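Long-range contact in CRISPR system CMR subunit Cmr7 1 (Sulfolobus solfataricus, PDB 2X5Q), which is a subunit of the CMR ribonucleoprotein complex of the CRISPR antiviral defence system, in which it takes part possibly as a homodimer: residues 52-64 against 71-85. Numbering follows the deposited sequence.
Sequences GLHNILVLTGYAI and LVPTFDPCDYVKGIL
Leu59 and Val81 face each other as an antiparallel hydrogen-bonded pair, Leu59 N to Val81 O (2.8 Å) and Val81 N to Leu59 O (3.0 Å), and Leu57 and Gly83 repeat the pattern two residues along. At Gly61 (phi 71°) the strand 52-60 has ended and the backbone turns, and 62-64 pairs instead with 71-73, where Ala63 and Val72 exchange two nearly straight bonds. The tight part lies where the two pairings meet. Val81 CG2, set beside its own backbone N while CG1 stands anti to it (chi1 -176°), presses on Ala63 CA at 3.5 Å, and Leu59 CD2 reaches Leu71 CD1 at 3.7 Å. The same CD2 lies over one face of the Tyr62 ring, offset toward its rim, while Tyr62 CE1 meets Pro73 CB at 3.6 Å. Phe13 packs on Leu57 and Leu71, and Leu122 on Leu59. The other face of the 56-60/80-85 pairing is looser toward Lys82 and Tyr80, which are partly exposed: Val58 CG2, itself buried, lies 3.9 Å from Lys82 CG; the lysine then bends away and its NZ bonds to Ile185 O. In the connection 74-79, polar bonds fix the chain: Thr74 OG1 donates to the anti lone pair of Asp79 OD2 (2.6 Å), which also forms a salt bridge with Lys105 of the second subunit, and a water links Gly61 O to Phe75 N. Asp76 OD1 accepts from Cys78 N in an Asx turn, within a type I turn from Asp76 to Asp79. A short β-hairpin, 62-65 with 70-73, is thus inserted between strands 52-60 and 80-86, antiparallel neighbours in the mixed sheet, with the connection 74-79 at the interface with the second subunit.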
loop_
_atom_site.group_PDB
_atom_site.type_symbol
_atom_site.label_atom_id
_atom_site.label_comp_id
_atom_site.label_asym_id
_atom_site.label_seq_id
_atom_site.Cartn_x
_atom_site.Cartn_y
_atom_site.Cartn_z
ATOM N N GLY A 52 28.850 -1.562 -5.368
ATOM C CA GLY A 52 27.747 -2.491 -5.556
ATOM C C GLY A 52 26.507 -1.828 -6.137
ATOM O O GLY A 52 26.592 -0.858 -6.890
ATOM N N LEU A 53 25.351 -2.360 -5.757
ATOM C CA LEU A 53 24.054 -1.901 -6.231
ATOM C C LEU A 53 23.459 -0.892 -5.243
ATOM O O LEU A 53 23.604 -1.048 -4.016
ATOM C CB LEU A 53 23.126 -3.119 -6.362
ATOM C CG LEU A 53 21.717 -2.923 -6.924
ATOM C CD1 LEU A 53 21.771 -2.228 -8.277
ATOM C CD2 LEU A 53 21.022 -4.297 -7.017
ATOM N N HIS A 54 22.798 0.138 -5.774
ATOM C CA HIS A 54 22.265 1.247 -4.966
ATOM C C HIS A 54 20.869 1.661 -5.383
ATOM O O HIS A 54 20.499 1.523 -6.541
ATOM C CB HIS A 54 23.167 2.484 -5.064
ATOM C CG HIS A 54 24.593 2.225 -4.699
ATOM N ND1 HIS A 54 25.013 2.089 -3.394
ATOM C CD2 HIS A 54 25.696 2.078 -5.469
ATOM C CE1 HIS A 54 26.312 1.847 -3.378
ATOM N NE2 HIS A 54 26.752 1.844 -4.624
ATOM N N ASN A 55 20.139 2.239 -4.427
ATOM C CA ASN A 55 18.799 2.795 -4.640
ATOM C C ASN A 55 17.779 1.751 -5.056
ATOM O O ASN A 55 17.216 1.809 -6.164
ATOM C CB ASN A 55 18.802 3.952 -5.648
ATOM C CG ASN A 55 19.676 5.089 -5.222
ATOM O OD1 ASN A 55 19.705 5.438 -4.038
ATOM N ND2 ASN A 55 20.408 5.682 -6.179
ATOM N N ILE A 56 17.543 0.817 -4.151
ATOM C CA ILE A 56 16.597 -0.259 -4.357
ATOM C C ILE A 56 15.260 0.128 -3.719
ATOM O O ILE A 56 15.216 0.530 -2.565
ATOM C CB ILE A 56 17.098 -1.580 -3.727
ATOM C CG1 ILE A 56 18.352 -2.098 -4.444
ATOM C CG2 ILE A 56 16.007 -2.673 -3.797
ATOM C CD1 ILE A 56 19.625 -1.840 -3.723
ATOM N N LEU A 57 14.174 0.009 -4.478
ATOM C CA LEU A 57 12.847 0.317 -3.939
ATOM C C LEU A 57 12.213 -0.907 -3.281
ATOM O O LEU A 57 12.136 -1.978 -3.883
ATOM C CB LEU A 57 11.942 0.878 -5.034
ATOM C CG LEU A 57 10.569 1.366 -4.573
ATOM C CD1 LEU A 57 10.704 2.596 -3.684
ATOM C CD2 LEU A 57 9.702 1.637 -5.802
ATOM N N VAL A 58 11.744 -0.726 -2.050
ATOM C CA VAL A 58 11.051 -1.771 -1.307
ATOM C C VAL A 58 9.581 -1.392 -1.305
ATOM O O VAL A 58 9.188 -0.405 -0.699
ATOM C CB VAL A 58 11.560 -1.883 0.150
ATOM C CG1 VAL A 58 10.855 -3.065 0.901
ATOM C CG2 VAL A 58 13.076 -2.027 0.155
ATOM N N LEU A 59 8.775 -2.160 -2.019
ATOM C CA LEU A 59 7.350 -1.874 -2.106
ATOM C C LEU A 59 6.611 -2.683 -1.057
ATOM O O LEU A 59 6.330 -3.854 -1.274
ATOM C CB LEU A 59 6.862 -2.215 -3.507
ATOM C CG LEU A 59 5.716 -1.386 -4.054
ATOM C CD1 LEU A 59 6.175 0.060 -4.172
ATOM C CD2 LEU A 59 5.278 -1.964 -5.412
ATOM N N THR A 60 6.303 -2.066 0.084
ATOM C CA THR A 60 5.606 -2.766 1.174
ATOM C C THR A 60 4.086 -2.779 0.917
ATOM O O THR A 60 3.582 -1.962 0.174
ATOM C CB THR A 60 5.951 -2.165 2.582
ATOM O OG1 THR A 60 5.500 -0.812 2.667
ATOM C CG2 THR A 60 7.472 -2.175 2.830
ATOM N N GLY A 61 3.362 -3.703 1.540
ATOM C CA GLY A 61 1.927 -3.871 1.263
ATOM C C GLY A 61 1.621 -4.478 -0.106
ATOM O O GLY A 61 0.473 -4.417 -0.564
ATOM N N TYR A 62 2.635 -5.096 -0.722
ATOM C CA TYR A 62 2.558 -5.741 -2.038
ATOM C C TYR A 62 3.246 -7.104 -2.054
ATOM O O TYR A 62 4.241 -7.320 -1.367
ATOM C CB TYR A 62 3.197 -4.863 -3.125
ATOM C CG TYR A 62 2.322 -3.732 -3.546
ATOM C CD1 TYR A 62 1.383 -3.903 -4.565
ATOM C CD2 TYR A 62 2.383 -2.493 -2.897
ATOM C CE1 TYR A 62 0.551 -2.880 -4.943
ATOM C CE2 TYR A 62 1.550 -1.450 -3.268
ATOM C CZ TYR A 62 0.636 -1.653 -4.296
ATOM O OH TYR A 62 -0.199 -0.637 -4.687
ATOM N N ALA A 63 2.681 -8.020 -2.830
ATOM C CA ALA A 63 3.331 -9.277 -3.188
ATOM C C ALA A 63 3.271 -9.398 -4.722
ATOM O O ALA A 63 2.607 -8.593 -5.384
ATOM C CB ALA A 63 2.644 -10.443 -2.521
ATOM N N ILE A 64 4.001 -10.348 -5.281
ATOM C CA ILE A 64 4.035 -10.526 -6.731
ATOM C C ILE A 64 3.428 -11.877 -7.085
ATOM O O ILE A 64 3.614 -12.871 -6.378
ATOM C CB ILE A 64 5.469 -10.323 -7.314
ATOM C CG1 ILE A 64 5.452 -10.322 -8.853
ATOM C CG2 ILE A 64 6.443 -11.373 -6.808
ATOM C CD1 ILE A 64 6.736 -9.688 -9.478
ATOM N N LEU A 71 2.332 -7.231 -9.740
ATOM C CA LEU A 71 2.259 -6.948 -8.315
ATOM C C LEU A 71 0.803 -6.908 -7.841
ATOM O O LEU A 71 -0.088 -6.424 -8.553
ATOM C CB LEU A 71 2.900 -5.603 -8.025
ATOM C CG LEU A 71 4.383 -5.437 -8.397
ATOM C CD1 LEU A 71 4.730 -3.945 -8.516
ATOM C CD2 LEU A 71 5.235 -6.113 -7.364
ATOM N N VAL A 72 0.590 -7.387 -6.619
ATOM C CA VAL A 72 -0.739 -7.460 -6.022
ATOM C C VAL A 72 -0.754 -6.788 -4.655
ATOM O O VAL A 72 0.025 -7.159 -3.775
ATOM C CB VAL A 72 -1.195 -8.918 -5.851
ATOM C CG1 VAL A 72 -2.573 -8.963 -5.169
ATOM C CG2 VAL A 72 -1.239 -9.621 -7.220
ATOM N N PRO A 73 -1.652 -5.811 -4.464
ATOM C CA PRO A 73 -1.717 -5.176 -3.149
ATOM C C PRO A 73 -2.372 -6.132 -2.158
ATOM O O PRO A 73 -3.466 -6.622 -2.408
ATOM C CB PRO A 73 -2.573 -3.929 -3.402
ATOM C CG PRO A 73 -3.465 -4.312 -4.539
ATOM C CD PRO A 73 -2.639 -5.240 -5.404
ATOM N N THR A 74 -1.680 -6.420 -1.067
ATOM C CA THR A 74 -2.122 -7.409 -0.096
ATOM C C THR A 74 -2.651 -6.804 1.199
ATOM O O THR A 74 -3.281 -7.503 2.009
ATOM C CB THR A 74 -0.991 -8.372 0.230
ATOM O OG1 THR A 74 0.032 -7.687 0.962
ATOM C CG2 THR A 74 -0.399 -8.936 -1.073
ATOM N N PHE A 75 -2.404 -5.514 1.398
ATOM C CA PHE A 75 -2.860 -4.811 2.597
ATOM C C PHE A 75 -2.290 -5.423 3.873
ATOM O O PHE A 75 -2.934 -5.419 4.926
ATOM C CB PHE A 75 -4.385 -4.721 2.603
ATOM C CG PHE A 75 -4.906 -3.862 1.503
ATOM C CD1 PHE A 75 -5.058 -2.492 1.691
ATOM C CD2 PHE A 75 -5.171 -4.397 0.249
ATOM C CE1 PHE A 75 -5.504 -1.680 0.648
ATOM C CE2 PHE A 75 -5.624 -3.595 -0.780
ATOM C CZ PHE A 75 -5.789 -2.238 -0.585
ATOM N N ASP A 76 -1.066 -5.938 3.745
ATOM C CA ASP A 76 -0.286 -6.491 4.858
ATOM C C ASP A 76 1.064 -5.788 4.772
ATOM O O ASP A 76 1.841 -6.066 3.856
ATOM C CB ASP A 76 -0.130 -8.006 4.697
ATOM C CG ASP A 76 0.622 -8.662 5.852
ATOM O OD1 ASP A 76 1.444 -7.995 6.524
ATOM O OD2 ASP A 76 0.388 -9.868 6.083
ATOM N N PRO A 77 1.351 -4.857 5.705
ATOM C CA PRO A 77 2.592 -4.069 5.609
ATOM C C PRO A 77 3.885 -4.876 5.760
ATOM O O PRO A 77 4.968 -4.381 5.404
ATOM C CB PRO A 77 2.463 -3.063 6.764
ATOM C CG PRO A 77 1.526 -3.675 7.712
ATOM C CD PRO A 77 0.562 -4.490 6.890
ATOM N N CYS A 78 3.778 -6.094 6.284
ATOM C CA CYS A 78 4.920 -6.994 6.359
ATOM C C CYS A 78 5.208 -7.709 5.015
ATOM O O CYS A 78 6.252 -8.360 4.873
ATOM C CB CYS A 78 4.728 -8.006 7.488
ATOM S SG CYS A 78 4.639 -7.269 9.199
ATOM N N ASP A 79 4.299 -7.594 4.041
ATOM C CA ASP A 79 4.586 -8.044 2.669
ATOM C C ASP A 79 5.385 -6.978 1.944
ATOM O O ASP A 79 5.153 -5.777 2.152
ATOM C CB ASP A 79 3.310 -8.311 1.871
ATOM C CG ASP A 79 2.565 -9.555 2.329
ATOM O OD1 ASP A 79 3.154 -10.416 3.027
ATOM O OD2 ASP A 79 1.375 -9.668 1.973
ATOM N N TYR A 80 6.326 -7.413 1.102
ATOM C CA TYR A 80 7.036 -6.505 0.215
ATOM C C TYR A 80 7.565 -7.216 -1.020
ATOM O O TYR A 80 7.790 -8.444 -1.031
ATOM C CB TYR A 80 8.203 -5.786 0.917
ATOM C CG TYR A 80 9.141 -6.716 1.644
ATOM C CD1 TYR A 80 10.152 -7.400 0.973
ATOM C CD2 TYR A 80 8.998 -6.938 3.005
ATOM C CE1 TYR A 80 11.011 -8.278 1.652
ATOM C CE2 TYR A 80 9.842 -7.792 3.680
ATOM C CZ TYR A 80 10.842 -8.467 3.008
ATOM O OH TYR A 80 11.656 -9.322 3.721
ATOM N N VAL A 81 7.784 -6.416 -2.054
ATOM C CA VAL A 81 8.562 -6.850 -3.206
ATOM C C VAL A 81 9.610 -5.751 -3.412
ATOM O O VAL A 81 9.297 -4.577 -3.296
ATOM C CB VAL A 81 7.675 -7.038 -4.447
ATOM C CG1 VAL A 81 8.499 -7.594 -5.639
ATOM C CG2 VAL A 81 6.479 -7.961 -4.121
ATOM N N LYS A 82 10.853 -6.138 -3.674
ATOM C CA LYS A 82 11.908 -5.178 -3.982
ATOM C C LYS A 82 12.227 -5.196 -5.474
ATOM O O LYS A 82 11.977 -6.183 -6.173
ATOM C CB LYS A 82 13.162 -5.494 -3.174
ATOM C CG LYS A 82 12.920 -5.525 -1.643
ATOM C CD LYS A 82 14.191 -5.802 -0.882
ATOM C CE LYS A 82 13.948 -6.670 0.336
ATOM N NZ LYS A 82 15.220 -6.891 1.092
ATOM N N GLY A 83 12.740 -4.072 -5.960
ATOM C CA GLY A 83 13.132 -3.944 -7.343
ATOM C C GLY A 83 14.002 -2.727 -7.570
ATOM O O GLY A 83 14.342 -1.968 -6.631
ATOM N N ILE A 84 14.398 -2.551 -8.817
ATOM C CA ILE A 84 15.204 -1.401 -9.175
ATOM C C ILE A 84 14.320 -0.473 -9.967
ATOM O O ILE A 84 13.288 -0.893 -10.517
ATOM C CB ILE A 84 16.480 -1.783 -9.955
ATOM C CG1 ILE A 84 16.161 -2.613 -11.204
ATOM C CG2 ILE A 84 17.462 -2.521 -9.029
ATOM C CD1 ILE A 84 17.365 -2.824 -12.085
ATOM N N LEU A 85 14.721 0.792 -9.994
ATOM C CA LEU A 85 14.052 1.789 -10.776
ATOM C C LEU A 85 14.997 2.186 -11.891
ATOM O O LEU A 85 16.142 2.604 -11.643
ATOM C CB LEU A 85 13.703 3.003 -9.927
ATOM C CG LEU A 85 12.565 2.836 -8.927
ATOM C CD1 LEU A 85 12.591 3.991 -7.930
ATOM C CD2 LEU A 85 11.191 2.729 -9.638
HETATM O O HOH W 1 -1.560 -2.835 0.143
#